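Putative immunoglobulin A1 protease (Bacteroides ovatus, PDB 3N6Z) is of unproven function but may be a hydrolase that cleaves immunoglobulin A1, with a long parallel beta-solenoid as its body. Local coordinates at residues V71-A82 against I100-N111; I265-N273 against A334-W344. All coordinates share one frame; numbering follows the deposited sequence. Where two conformers were deposited one is given.

Contact 1: residues V71-A82 against I100-N111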
loop_
_atom_site.group_PDB
_atom_site.type_symbol
_atom_site.label_atom_id
_atom_site.label_comp_id
_atom_site.label_asym_id
_atom_site.label_seq_id
_atom_site.Cartn_x
_atom_site.Cartn_y
_atom_site.Cartn_z
ATOM N N VAL A 71 18.004 6.603 6.394
ATOM C CA VAL A 71 18.905 5.475 6.209
ATOM C C VAL A 71 18.437 4.671 4.981
ATOM O O VAL A 71 17.237 4.471 4.752
ATOM C CB VAL A 71 19.002 4.602 7.500
ATOM C CG1 VAL A 71 19.867 3.348 7.269
ATOM C CG2 VAL A 71 19.547 5.451 8.643
ATOM N N TYR A 72 19.411 4.260 4.173
ATOM C CA TYR A 72 19.222 3.642 2.860
ATOM C C TYR A 72 19.489 2.135 2.937
ATOM O O TYR A 72 20.539 1.700 3.449
ATOM C CB TYR A 72 20.168 4.235 1.809
ATOM C CG TYR A 72 19.878 5.676 1.438
ATOM C CD1 TYR A 72 20.083 6.721 2.346
ATOM C CD2 TYR A 72 19.384 5.985 0.189
ATOM C CE1 TYR A 72 19.831 8.036 1.988
ATOM C CE2 TYR A 72 19.132 7.290 -0.169
ATOM C CZ TYR A 72 19.319 8.307 0.726
ATOM O OH TYR A 72 19.069 9.629 0.330
ATOM N N PHE A 73 18.578 1.382 2.343
ATOM C CA PHE A 73 18.611 -0.068 2.279
ATOM C C PHE A 73 18.324 -0.510 0.852
ATOM O O PHE A 73 17.513 0.105 0.132
ATOM C CB PHE A 73 17.553 -0.700 3.178
ATOM C CG PHE A 73 17.652 -0.336 4.629
ATOM C CD1 PHE A 73 16.986 0.771 5.136
ATOM C CD2 PHE A 73 18.417 -1.103 5.502
ATOM C CE1 PHE A 73 17.030 1.082 6.464
ATOM C CE2 PHE A 73 18.468 -0.780 6.847
ATOM C CZ PHE A 73 17.783 0.311 7.325
ATOM N N GLN A 74 18.883 -1.659 0.488
ATOM C CA GLN A 74 18.640 -2.273 -0.820
ATOM C C GLN A 74 18.607 -3.792 -0.683
ATOM O O GLN A 74 19.409 -4.359 0.055
ATOM C CB GLN A 74 19.719 -1.835 -1.801
ATOM C CG GLN A 74 19.426 -2.203 -3.244
ATOM C CD GLN A 74 20.327 -1.462 -4.220
ATOM O OE1 GLN A 74 20.558 -0.225 -4.093
ATOM N NE2 GLN A 74 20.825 -2.181 -5.205
ATOM N N LEU A 75 17.682 -4.427 -1.386
ATOM C CA LEU A 75 17.716 -5.892 -1.488
ATOM C C LEU A 75 18.663 -6.314 -2.593
ATOM O O LEU A 75 18.599 -5.761 -3.705
ATOM C CB LEU A 75 16.340 -6.482 -1.796
ATOM C CG LEU A 75 15.223 -6.193 -0.770
ATOM C CD1 LEU A 75 13.933 -6.905 -1.208
ATOM C CD2 LEU A 75 15.660 -6.677 0.631
ATOM N N GLY A 76 19.474 -7.319 -2.303
ATOM C CA GLY A 76 20.366 -7.949 -3.302
ATOM C C GLY A 76 19.930 -9.342 -3.708
ATOM O O GLY A 76 20.613 -9.987 -4.516
ATOM N N ALA A 77 18.798 -9.786 -3.180
ATOM C CA ALA A 77 18.208 -11.109 -3.438
ATOM C C ALA A 77 16.749 -11.056 -3.007
ATOM O O ALA A 77 16.349 -10.194 -2.219
ATOM C CB ALA A 77 18.948 -12.195 -2.626
ATOM N N ASP A 78 15.962 -12.032 -3.456
ATOM C CA ASP A 78 14.647 -12.261 -2.865
ATOM C C ASP A 78 14.864 -12.691 -1.411
ATOM O O ASP A 78 15.860 -13.326 -1.087
ATOM C CB ASP A 78 13.866 -13.378 -3.576
ATOM C CG ASP A 78 13.445 -13.034 -5.012
ATOM O OD1 ASP A 78 13.488 -11.843 -5.405
ATOM O OD2 ASP A 78 13.085 -13.978 -5.718
ATOM N N ILE A 79 13.917 -12.327 -0.557
ATOM C CA ILE A 79 13.998 -12.575 0.873
ATOM C C ILE A 79 12.775 -13.371 1.292
ATOM O O ILE A 79 11.650 -12.912 1.118
ATOM C CB ILE A 79 14.069 -11.280 1.700
ATOM C CG1 ILE A 79 15.182 -10.374 1.163
ATOM C CG2 ILE A 79 14.237 -11.634 3.226
ATOM C CD1 ILE A 79 16.614 -10.900 1.315
ATOM N N ASP A 80 12.973 -14.546 1.835
ATOM C CA ASP A 80 11.844 -15.353 2.322
ATOM C C ASP A 80 11.864 -15.281 3.844
ATOM O O ASP A 80 12.796 -15.780 4.489
ATOM C CB ASP A 80 11.931 -16.793 1.816
ATOM C CG ASP A 80 10.691 -17.601 2.133
ATOM O OD1 ASP A 80 9.996 -17.286 3.124
ATOM O OD2 ASP A 80 10.438 -18.591 1.409
HETATM N N MSE A 81 10.816 -14.648 4.389
HETATM C CA MSE A 81 10.671 -14.415 5.820
HETATM C C MSE A 81 9.903 -15.512 6.562
HETATM O O MSE A 81 9.489 -15.324 7.718
HETATM C CB MSE A 81 10.050 -13.042 6.055
HETATM C CG MSE A 81 10.977 -11.897 5.618
HETATM SE SE MSE A 81 10.251 -10.132 5.959
HETATM C CE MSE A 81 10.506 -10.175 7.903
ATOM N N ALA A 82 9.761 -16.687 5.949
ATOM C CA ALA A 82 9.117 -17.815 6.625
ATOM C C ALA A 82 9.804 -18.096 7.946
ATOM O O ALA A 82 11.031 -18.062 8.036
ATOM C CB ALA A 82 9.120 -19.050 5.733
ATOM N N ILE A 100 13.388 6.479 5.866
ATOM C CA ILE A 100 13.905 5.290 5.187
ATOM C C ILE A 100 13.823 5.433 3.681
ATOM O O ILE A 100 12.833 5.927 3.134
ATOM C CB ILE A 100 13.125 4.014 5.618
ATOM C CG1 ILE A 100 13.295 3.747 7.112
ATOM C CG2 ILE A 100 13.545 2.791 4.772
ATOM C CD1 ILE A 100 12.324 2.700 7.683
ATOM N N ASP A 101 14.906 5.058 3.013
ATOM C CA ASP A 101 14.943 4.849 1.565
ATOM C C ASP A 101 15.165 3.359 1.354
ATOM O O ASP A 101 16.175 2.829 1.757
ATOM C CB ASP A 101 16.049 5.672 0.885
ATOM C CG ASP A 101 15.945 5.619 -0.609
ATOM O OD1 ASP A 101 16.437 4.633 -1.181
ATOM O OD2 ASP A 101 15.341 6.533 -1.202
ATOM N N PHE A 102 14.205 2.707 0.707
ATOM C CA PHE A 102 14.239 1.272 0.483
ATOM C C PHE A 102 14.076 0.979 -1.007
ATOM O O PHE A 102 13.089 1.386 -1.620
ATOM C CB PHE A 102 13.115 0.591 1.284
ATOM C CG PHE A 102 13.195 -0.924 1.279
ATOM C CD1 PHE A 102 12.650 -1.660 0.248
ATOM C CD2 PHE A 102 13.867 -1.591 2.292
ATOM C CE1 PHE A 102 12.725 -3.041 0.231
ATOM C CE2 PHE A 102 13.978 -2.947 2.283
ATOM C CZ PHE A 102 13.383 -3.678 1.252
ATOM N N ASP A 103 15.056 0.288 -1.574
ATOM C CA ASP A 103 15.008 -0.144 -2.967
ATOM C C ASP A 103 15.072 -1.665 -3.002
ATOM O O ASP A 103 16.089 -2.255 -2.666
ATOM C CB ASP A 103 16.175 0.473 -3.750
ATOM C CG ASP A 103 16.158 0.118 -5.223
ATOM O OD1 ASP A 103 15.155 -0.459 -5.717
ATOM O OD2 ASP A 103 17.164 0.462 -5.893
ATOM N N GLY A 104 13.992 -2.297 -3.421
ATOM C CA GLY A 104 13.973 -3.739 -3.544
ATOM C C GLY A 104 14.764 -4.256 -4.736
ATOM O O GLY A 104 14.961 -5.451 -4.857
ATOM N N ASP A 105 15.121 -3.358 -5.656
ATOM C CA ASP A 105 15.856 -3.727 -6.874
ATOM C C ASP A 105 15.179 -4.892 -7.611
ATOM O O ASP A 105 15.860 -5.788 -8.125
ATOM C CB ASP A 105 17.332 -4.023 -6.583
ATOM C CG ASP A 105 18.184 -4.081 -7.853
ATOM O OD1 ASP A 105 17.848 -3.383 -8.843
ATOM O OD2 ASP A 105 19.190 -4.802 -7.834
ATOM N N SER A 106 13.847 -4.851 -7.662
ATOM C CA SER A 106 13.033 -5.817 -8.406
ATOM C C SER A 106 13.084 -7.235 -7.836
ATOM O O SER A 106 12.944 -8.224 -8.559
ATOM C CB SER A 106 13.372 -5.799 -9.910
ATOM O OG SER A 106 13.251 -4.473 -10.405
ATOM N N HIS A 107 13.253 -7.318 -6.528
ATOM C CA HIS A 107 13.161 -8.555 -5.781
ATOM C C HIS A 107 11.862 -8.610 -4.984
ATOM O O HIS A 107 11.156 -7.602 -4.808
ATOM C CB HIS A 107 14.360 -8.724 -4.838
ATOM C CG HIS A 107 15.672 -8.740 -5.538
ATOM N ND1 HIS A 107 16.139 -9.832 -6.228
ATOM C CD2 HIS A 107 16.618 -7.788 -5.652
ATOM C CE1 HIS A 107 17.326 -9.536 -6.744
ATOM N NE2 HIS A 107 17.642 -8.309 -6.405
ATOM N N VAL A 108 11.580 -9.804 -4.474
ATOM C CA VAL A 108 10.391 -10.018 -3.647
ATOM C C VAL A 108 10.770 -10.411 -2.224
ATOM O O VAL A 108 11.805 -11.043 -1.979
ATOM C CB VAL A 108 9.405 -11.036 -4.260
ATOM C CG1 VAL A 108 8.876 -10.511 -5.631
ATOM C CG2 VAL A 108 10.002 -12.415 -4.348
ATOM N N ILE A 109 9.906 -10.020 -1.301
ATOM C CA ILE A 109 9.914 -10.426 0.093
ATOM C C ILE A 109 8.720 -11.365 0.265
ATOM O O ILE A 109 7.548 -10.960 0.077
ATOM C CB ILE A 109 9.789 -9.235 1.033
ATOM C CG1 ILE A 109 10.955 -8.262 0.852
ATOM C CG2 ILE A 109 9.728 -9.703 2.516
ATOM C CD1 ILE A 109 10.819 -6.937 1.581
ATOM N N LYS A 110 8.981 -12.613 0.583
ATOM C CA LYS A 110 7.954 -13.660 0.675
ATOM C C LYS A 110 7.619 -13.984 2.117
ATOM O O LYS A 110 8.486 -13.989 3.000
ATOM C CB LYS A 110 8.429 -14.959 -0.023
ATOM C CG LYS A 110 8.810 -14.835 -1.441
ATOM C CD LYS A 110 8.921 -16.215 -2.134
ATOM C CE LYS A 110 7.590 -16.943 -2.198
ATOM N NZ LYS A 110 7.588 -17.983 -3.292
ATOM N N ASN A 111 6.349 -14.319 2.358
ATOM C CA ASN A 111 5.912 -14.894 3.642
ATOM C C ASN A 111 6.143 -13.957 4.834
ATOM O O ASN A 111 6.425 -14.399 5.947
ATOM C CB ASN A 111 6.582 -16.278 3.852
ATOM C CG ASN A 111 6.289 -17.223 2.703
ATOM O OD1 ASN A 111 5.156 -17.267 2.210
ATOM N ND2 ASN A 111 7.302 -17.945 2.238
HETATM O O HOH W 1 18.208 2.666 -0.853
HETATM O O HOH W 2 20.510 -5.032 -5.536
HETATM O O HOH W 3 14.110 -11.590 -8.020
#

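Contact 2: residues I265-N273 against A334-W344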
loop_
_atom_site.group_PDB
_atom_site.type_symbol
_atom_site.label_atom_id
_atom_site.label_comp_id
_atom_site.label_asym_id
_atom_site.label_seq_id
_atom_site.Cartn_x
_atom_site.Cartn_y
_atom_site.Cartn_z
ATOM N N ILE A 265 -6.796 10.679 -8.167
ATOM C CA ILE A 265 -6.600 9.292 -8.606
ATOM C C ILE A 265 -6.691 9.337 -10.131
ATOM O O ILE A 265 -7.719 9.730 -10.708
ATOM C CB ILE A 265 -7.592 8.261 -8.024
ATOM C CG1 ILE A 265 -7.618 8.328 -6.492
ATOM C CG2 ILE A 265 -7.226 6.835 -8.509
ATOM C CD1 ILE A 265 -8.565 7.364 -5.842
ATOM N N LYS A 266 -5.600 8.910 -10.770
ATOM C CA LYS A 266 -5.449 9.006 -12.217
ATOM C C LYS A 266 -4.935 7.691 -12.761
ATOM O O LYS A 266 -4.057 7.073 -12.167
ATOM C CB LYS A 266 -4.457 10.113 -12.596
ATOM C CG LYS A 266 -4.856 11.509 -12.048
ATOM C CD LYS A 266 -3.839 12.615 -12.471
ATOM C CE LYS A 266 -4.019 13.913 -11.663
ATOM N NZ LYS A 266 -2.900 14.914 -11.796
ATOM N N ASN A 267 -5.442 7.290 -13.913
ATOM C CA ASN A 267 -4.943 6.123 -14.627
ATOM C C ASN A 267 -4.843 4.923 -13.700
ATOM O O ASN A 267 -3.772 4.380 -13.464
ATOM C CB ASN A 267 -3.588 6.421 -15.277
ATOM C CG ASN A 267 -3.680 7.528 -16.276
ATOM O OD1 ASN A 267 -3.010 8.597 -16.149
ATOM N ND2 ASN A 267 -4.472 7.321 -17.267
ATOM N N SER A 268 -5.983 4.526 -13.166
ATOM C CA SER A 268 -6.097 3.447 -12.192
ATOM C C SER A 268 -7.299 2.589 -12.469
ATOM O O SER A 268 -8.230 2.981 -13.202
ATOM C CB SER A 268 -6.087 4.023 -10.769
ATOM O OG SER A 268 -4.797 4.648 -10.490
ATOM N N ALA A 269 -7.301 1.380 -11.913
ATOM C CA ALA A 269 -8.380 0.441 -12.204
ATOM C C ALA A 269 -8.728 -0.459 -11.013
ATOM O O ALA A 269 -7.839 -0.955 -10.290
ATOM C CB ALA A 269 -8.006 -0.457 -13.406
ATOM N N ALA A 270 -10.021 -0.702 -10.838
ATOM C CA ALA A 270 -10.536 -1.621 -9.832
ATOM C C ALA A 270 -10.868 -2.951 -10.486
ATOM O O ALA A 270 -11.636 -2.993 -11.461
ATOM C CB ALA A 270 -11.792 -1.027 -9.140
ATOM N N TRP A 271 -10.333 -4.019 -9.934
ATOM C CA TRP A 271 -10.595 -5.365 -10.418
ATOM C C TRP A 271 -10.863 -6.315 -9.267
ATOM O O TRP A 271 -10.709 -7.540 -9.396
ATOM C CB TRP A 271 -9.441 -5.814 -11.329
ATOM C CG TRP A 271 -9.731 -6.794 -12.386
ATOM C CD1 TRP A 271 -10.707 -7.748 -12.404
ATOM C CD2 TRP A 271 -8.967 -6.974 -13.582
ATOM N NE1 TRP A 271 -10.633 -8.468 -13.581
ATOM C CE2 TRP A 271 -9.567 -8.022 -14.310
ATOM C CE3 TRP A 271 -7.850 -6.335 -14.114
ATOM C CZ2 TRP A 271 -9.054 -8.468 -15.549
ATOM C CZ3 TRP A 271 -7.350 -6.758 -15.329
ATOM C CH2 TRP A 271 -7.950 -7.822 -16.031
ATOM N N SER A 272 -11.359 -5.772 -8.151
ATOM C CA SER A 272 -11.682 -6.526 -6.942
ATOM C C SER A 272 -13.192 -6.640 -6.749
ATOM O O SER A 272 -13.928 -5.691 -7.006
ATOM C CB SER A 272 -11.112 -5.806 -5.716
ATOM O OG SER A 272 -9.712 -5.717 -5.780
ATOM N N ASN A 273 -13.648 -7.767 -6.199
ATOM C CA ASN A 273 -14.988 -7.846 -5.633
ATOM C C ASN A 273 -15.030 -7.068 -4.310
ATOM O O ASN A 273 -14.076 -7.141 -3.518
ATOM C CB ASN A 273 -15.373 -9.303 -5.395
ATOM C CG ASN A 273 -15.453 -10.102 -6.682
ATOM O OD1 ASN A 273 -15.889 -9.580 -7.710
ATOM N ND2 ASN A 273 -15.058 -11.377 -6.630
ATOM N N ALA A 334 -12.147 -7.309 -19.303
ATOM C CA ALA A 334 -10.831 -7.813 -18.895
ATOM C C ALA A 334 -9.788 -7.534 -19.978
ATOM O O ALA A 334 -8.664 -7.148 -19.672
ATOM C CB ALA A 334 -10.893 -9.332 -18.554
ATOM N N GLU A 335 -10.148 -7.778 -21.250
ATOM C CA GLU A 335 -9.200 -7.588 -22.344
ATOM C C GLU A 335 -8.816 -6.117 -22.468
ATOM O O GLU A 335 -7.632 -5.773 -22.601
ATOM C CB GLU A 335 -9.763 -8.095 -23.677
ATOM C CG GLU A 335 -8.767 -7.978 -24.844
ATOM C CD GLU A 335 -9.393 -8.262 -26.227
ATOM O OE1 GLU A 335 -10.546 -8.755 -26.302
ATOM O OE2 GLU A 335 -8.719 -7.963 -27.243
ATOM N N GLU A 336 -9.817 -5.242 -22.394
ATOM C CA GLU A 336 -9.551 -3.800 -22.418
ATOM C C GLU A 336 -8.652 -3.364 -21.271
ATOM O O GLU A 336 -7.739 -2.562 -21.473
ATOM C CB GLU A 336 -10.847 -3.005 -22.422
ATOM C CG GLU A 336 -11.616 -3.191 -23.752
ATOM C CD GLU A 336 -13.108 -2.880 -23.693
ATOM O OE1 GLU A 336 -13.675 -2.585 -22.601
ATOM O OE2 GLU A 336 -13.749 -2.954 -24.779
ATOM N N LEU A 337 -8.954 -3.836 -20.078
ATOM C CA LEU A 337 -8.142 -3.457 -18.894
ATOM C C LEU A 337 -6.711 -3.910 -19.003
ATOM O O LEU A 337 -5.805 -3.186 -18.627
ATOM C CB LEU A 337 -8.712 -4.030 -17.617
ATOM C CG LEU A 337 -9.837 -3.316 -16.962
ATOM C CD1 LEU A 337 -10.201 -4.025 -15.661
ATOM C CD2 LEU A 337 -9.519 -1.811 -16.710
ATOM N N GLY A 338 -6.495 -5.103 -19.550
ATOM C CA GLY A 338 -5.122 -5.568 -19.765
ATOM C C GLY A 338 -4.341 -4.612 -20.644
ATOM O O GLY A 338 -3.195 -4.305 -20.334
ATOM N N ASN A 339 -4.956 -4.165 -21.745
ATOM C CA ASN A 339 -4.374 -3.141 -22.647
ATOM C C ASN A 339 -4.070 -1.873 -21.931
ATOM O O ASN A 339 -3.000 -1.284 -22.065
ATOM C CB ASN A 339 -5.357 -2.722 -23.783
ATOM C CG ASN A 339 -5.525 -3.773 -24.864
ATOM O OD1 ASN A 339 -4.764 -4.744 -24.957
ATOM N ND2 ASN A 339 -6.560 -3.589 -25.686
ATOM N N ILE A 340 -5.066 -1.403 -21.177
ATOM C CA ILE A 340 -4.966 -0.125 -20.496
ATOM C C ILE A 340 -3.812 -0.132 -19.482
ATOM O O ILE A 340 -2.985 0.789 -19.442
ATOM C CB ILE A 340 -6.320 0.253 -19.818
ATOM C CG1 ILE A 340 -7.384 0.588 -20.899
ATOM C CG2 ILE A 340 -6.152 1.402 -18.840
ATOM C CD1 ILE A 340 -8.797 0.620 -20.339
ATOM N N ILE A 341 -3.791 -1.160 -18.643
ATOM C CA ILE A 341 -2.814 -1.268 -17.550
ATOM C C ILE A 341 -1.390 -1.371 -18.099
ATOM O O ILE A 341 -0.512 -0.632 -17.677
ATOM C CB ILE A 341 -3.157 -2.440 -16.628
ATOM C CG1 ILE A 341 -4.466 -2.165 -15.852
ATOM C CG2 ILE A 341 -1.994 -2.730 -15.646
ATOM C CD1 ILE A 341 -5.128 -3.397 -15.195
ATOM N N VAL A 342 -1.169 -2.239 -19.084
ATOM C CA VAL A 342 0.187 -2.378 -19.623
ATOM C C VAL A 342 0.668 -1.055 -20.237
ATOM O O VAL A 342 1.819 -0.684 -20.092
ATOM C CB VAL A 342 0.292 -3.556 -20.601
ATOM C CG1 VAL A 342 1.628 -3.566 -21.340
ATOM C CG2 VAL A 342 0.064 -4.869 -19.848
ATOM N N ALA A 343 -0.234 -0.324 -20.897
ATOM C CA ALA A 343 0.114 0.976 -21.482
ATOM C C ALA A 343 0.538 2.057 -20.478
ATOM O O ALA A 343 1.193 3.044 -20.840
ATOM C CB ALA A 343 -1.055 1.472 -22.399
ATOM N N TRP A 344 0.202 1.885 -19.207
ATOM C CA TRP A 344 0.710 2.772 -18.166
ATOM C C TRP A 344 2.230 2.882 -18.146
ATOM O O TRP A 344 2.771 3.981 -17.935
ATOM C CB TRP A 344 0.200 2.391 -16.785
ATOM C CG TRP A 344 -1.240 2.504 -16.594
ATOM C CD1 TRP A 344 -2.150 3.202 -17.370
ATOM C CD2 TRP A 344 -2.009 1.852 -15.582
ATOM N NE1 TRP A 344 -3.419 3.044 -16.879
ATOM C CE2 TRP A 344 -3.360 2.225 -15.780
ATOM C CE3 TRP A 344 -1.681 1.006 -14.515
ATOM C CZ2 TRP A 344 -4.380 1.764 -14.963
ATOM C CZ3 TRP A 344 -2.702 0.563 -13.680
ATOM C CH2 TRP A 344 -4.033 0.945 -13.915
HETATM O O HOH W 4 -5.109 4.919 -18.346
#

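Contact 1: residues V71-A82 against I100-N111
I100 pairs with V71 in parallel strands, successive rungs of a beta-solenoid, apolar residues paired on one side and polar ones, with Y72, on the other. Its CG2 meets F73 CD1 at 4.0 Å on the buried side. Opposite, D101 lays its CB over one face of the Y72 ring, 3.8 Å from the centroid, a CH-pi contact; with CG anti to the backbone N (chi1 -171°), its carboxylate lies beside the ring, planes 27° apart, and salt-bridges R131. F102 returns to the apolar side, its CZ 3.7 Å from L75 CG. D103 bonds through its backbone to F73 and L75, while its OD1 accepts from D105 N, an Asx turn leading into the type I' turn G104-H107. A water joins D105 OD2 to Q74 NE2 and L75 O. The chain corners at S106, and pairing resumes one residue shifted, in a second ladder. At the end of the turn the H107 ring lies over the G76-A77 backbone, ND1 bonding weakly to D78 OD1 at its edge. An alanine in place of H107 would probably leave that backbone without its flat lid and D78 OD1 without this weak donor, though V108 N still holds it. I109 points inward from the second strand, CG1 against L75 CD1 and CG2 3.5 Å from the selenium of selenomethionine M81. K110 NZ reaches E363, and N111 ND2 donates to D80 OD1 at 2.9 Å, from the opposite face of the carboxylate to A82 N.

Contact 2: residues I265-N273 against A334-W344
A269 faces L337 where strand 268-270 and helix 334-344 run roughly antiparallel, at 147° between their directions and with axes 9.4 Å apart at closest. The small A269 suits this point, since its CB must leave room for L337 CD2, 3.9 Å away, and also for W344 CH2. Beyond it W271, its CG anti to the backbone N (chi1 -152°), reaches out to the first turns of the helix. L337 CD1 sits over one face of its six-membered ring, 3.9 Å from the centroid, in a CH-pi contact; I341 CD1 lies at the ring edge, and A334 CB comes within 3.6 Å of CZ2. The helix follows strand 330-332, the last in a parallel sheet of the beta-solenoid, and folds back over that sheet, so L337 also touches C302 and I341 also touches Y238. At the other end N267 makes the corner between two strands with a positive phi (50°), a conformation asparagine tolerates well. Its carbonyl O lies over the W344 indole, 3.1 Å from CZ2, while I341 CA backs the opposite face. N267 ND2 and W344 NE1 both donate to one water, at 2.7 and 2.9 Å, and N267 ND2 also bonds to N298.

How the contacts relate
Contact 1 joins two neighbouring rungs near the start of the solenoid, whereas contact 2 joins a later rung to a helix packed over it, roughly antiparallel; their centres are 26 Å apart and they do not touch. Strands 79-80 and 107-110 lie at one end of the same parallel sheet that carries strand 268-270 further along. The chemistry follows the elements: backbone hydrogen bonds between strands, one apolar side and one polar, partly exposed side in contact 1; mainly apolar side chains in contact 2, with a water bridge at its N267 end. Contact 2 is the more buried, although contact 1 buries more surface, 1086 against 394 Å².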